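Local atomic coordinates of putative sugar ABC transporter (Yersinia enterocolitica subsp. enterocolitica 8081, PDB entry 5ULB), a protein that probably serves as the periplasmic binding component of an ABC transporter, capturing methylthioribose-like sugars, and here holds a selenium analogue of that sugar. Residues 161-166 against 173-178. Sequence-based numbering, arbitrary orientation.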
loop_
_atom_site.group_PDB
_atom_site.type_symbol
_atom_site.label_atom_id
_atom_site.label_comp_id
_atom_site.label_asym_id
_atom_site.label_seq_id
_atom_site.Cartn_x
_atom_site.Cartn_y
_atom_site.Cartn_z
ATOM N N ALA A 161 -14.992 6.538 3.873
ATOM C CA ALA A 161 -16.344 6.645 3.237
ATOM C C ALA A 161 -17.019 5.254 3.253
ATOM O O ALA A 161 -18.213 5.151 3.575
ATOM C CB ALA A 161 -16.276 7.207 1.843
ATOM N N ALA A 162 -16.236 4.240 2.883
ATOM C CA ALA A 162 -16.815 2.896 2.867
ATOM C C ALA A 162 -17.210 2.439 4.271
ATOM O O ALA A 162 -18.250 1.752 4.486
ATOM C CB ALA A 162 -15.864 1.917 2.206
ATOM N N TYR A 163 -16.378 2.732 5.264
ATOM C CA TYR A 163 -16.649 2.472 6.653
ATOM C C TYR A 163 -17.908 3.174 7.115
ATOM O O TYR A 163 -18.768 2.542 7.811
ATOM C CB TYR A 163 -15.425 2.869 7.452
ATOM C CG TYR A 163 -15.603 3.021 8.968
ATOM C CD1 TYR A 163 -15.596 1.910 9.843
ATOM C CD2 TYR A 163 -15.731 4.276 9.509
ATOM C CE1 TYR A 163 -15.666 2.143 11.212
ATOM C CE2 TYR A 163 -15.838 4.468 10.894
ATOM C CZ TYR A 163 -15.778 3.346 11.708
ATOM O OH TYR A 163 -15.828 3.496 13.067
ATOM N N GLN A 164 -18.075 4.463 6.802
ATOM C CA GLN A 164 -19.273 5.175 7.239
ATOM C C GLN A 164 -20.537 4.523 6.633
ATOM O O GLN A 164 -21.554 4.445 7.323
ATOM C CB GLN A 164 -19.211 6.623 6.877
ATOM C CG GLN A 164 -18.254 7.451 7.715
ATOM C CD GLN A 164 -18.633 7.607 9.200
ATOM O OE1 GLN A 164 -17.726 7.726 10.088
ATOM N NE2 GLN A 164 -19.911 7.632 9.465
ATOM N N ALA A 165 -20.450 4.039 5.371
ATOM C CA ALA A 165 -21.598 3.306 4.865
ATOM C C ALA A 165 -21.955 2.057 5.639
ATOM O O ALA A 165 -23.158 1.730 5.854
ATOM C CB ALA A 165 -21.401 3.078 3.382
ATOM N N LEU A 166 -20.940 1.316 6.091
ATOM C CA LEU A 166 -21.215 0.143 6.913
ATOM C C LEU A 166 -21.703 0.492 8.290
ATOM O O LEU A 166 -22.525 -0.274 8.879
ATOM C CB LEU A 166 -19.985 -0.759 7.000
ATOM C CG LEU A 166 -19.647 -1.413 5.659
ATOM C CD1 LEU A 166 -18.319 -2.162 5.669
ATOM C CD2 LEU A 166 -20.772 -2.359 5.146
ATOM N N ILE A 173 -22.984 -1.020 15.735
ATOM C CA ILE A 173 -21.535 -0.829 15.787
ATOM C C ILE A 173 -21.283 0.564 16.311
ATOM O O ILE A 173 -21.786 1.539 15.783
ATOM C CB ILE A 173 -20.832 -1.013 14.453
ATOM C CG1 ILE A 173 -21.114 -2.380 13.810
ATOM C CG2 ILE A 173 -19.327 -0.818 14.644
ATOM C CD1 ILE A 173 -20.609 -3.581 14.531
ATOM N N THR A 174 -20.553 0.669 17.439
ATOM C CA THR A 174 -20.279 1.928 18.078
ATOM C C THR A 174 -18.770 2.179 17.959
ATOM O O THR A 174 -17.997 1.399 18.480
ATOM C CB THR A 174 -20.721 1.917 19.534
ATOM O OG1 THR A 174 -22.118 1.692 19.642
ATOM C CG2 THR A 174 -20.289 3.213 20.251
ATOM N N GLU A 175 -18.365 3.312 17.331
ATOM C CA GLU A 175 -16.994 3.712 17.307
ATOM C C GLU A 175 -16.716 4.491 18.589
ATOM O O GLU A 175 -17.211 5.593 18.778
ATOM C CB GLU A 175 -16.729 4.605 16.129
ATOM C CG GLU A 175 -15.271 5.049 16.024
ATOM C CD GLU A 175 -15.037 6.148 15.000
ATOM O OE1 GLU A 175 -15.324 5.925 13.814
ATOM O OE2 GLU A 175 -14.515 7.269 15.346
ATOM N N LEU A 176 -15.910 3.903 19.438
ATOM C CA LEU A 176 -15.528 4.577 20.709
ATOM C C LEU A 176 -14.590 5.734 20.422
ATOM O O LEU A 176 -14.717 6.790 21.057
ATOM C CB LEU A 176 -14.968 3.582 21.704
ATOM C CG LEU A 176 -15.840 2.485 22.173
ATOM C CD1 LEU A 176 -14.981 1.503 22.935
ATOM C CD2 LEU A 176 -17.039 2.970 22.888
ATOM N N GLU A 177 -13.575 5.505 19.572
ATOM C CA GLU A 177 -12.513 6.440 19.264
ATOM C C GLU A 177 -11.865 6.023 17.974
ATOM O O GLU A 177 -11.870 4.853 17.610
ATOM C CB GLU A 177 -11.426 6.399 20.441
ATOM C CG GLU A 177 -10.662 7.654 20.525
ATOM C CD GLU A 177 -9.967 7.811 21.844
ATOM O OE1 GLU A 177 -8.886 8.444 21.719
ATOM O OE2 GLU A 177 -10.527 7.455 22.979
ATOM N N SER A 178 -11.217 7.019 17.353
ATOM C CA SER A 178 -10.307 6.816 16.269
ATOM C C SER A 178 -8.911 7.369 16.621
ATOM O O SER A 178 -8.851 8.470 17.139
ATOM C CB SER A 178 -10.869 7.482 15.008
ATOM O OG SER A 178 -10.061 7.154 13.862
HETATM O O HOH W 1 -15.298 8.107 12.091
#
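Glu175 reaches from the strand 173-178 to the helical segment 161-166 and meets it at the phenol of Tyr163. Its CB already lies against the hydroxyl, 3.4 Å from Tyr163 OH, and CG, set anti to the backbone N (chi1 -179°), runs on past that same oxygen. The chain stays extended to CD, and there OE1 accepts a short hydrogen bond from the hydroxyl, 2.6 Å from Tyr163 OH. The acceptor is the anti lone pair of OE1, on the side turned away from OE2. This oxygen also sits at the ring edge, close to its plane and 3.3 Å from Tyr163 CE2, with ring and carboxylate planes 29° apart.

Helix 154-169 and strand 173-179 close a beta-alpha-beta unit that begins with strand 143-148, and strand 173-179 forms one margin of the sheet in this periplasmic binding protein fold. Tyrosine suits the buried helix face: its ring packs among Phe132, Trp210 and Ile145, while its length delivers a polar tip to the strand. Glutamate suits the partly exposed border, where a carboxylate can accept more than one bond. One water donates to both Glu175 OE1, at 2.8 Å, and Gln164 OE1, at 3.2 Å, so a second, longer link joins strand to helix. Within the same sheet, the Glu175 side chain also touches Lys147 of the adjoining strand 143-148.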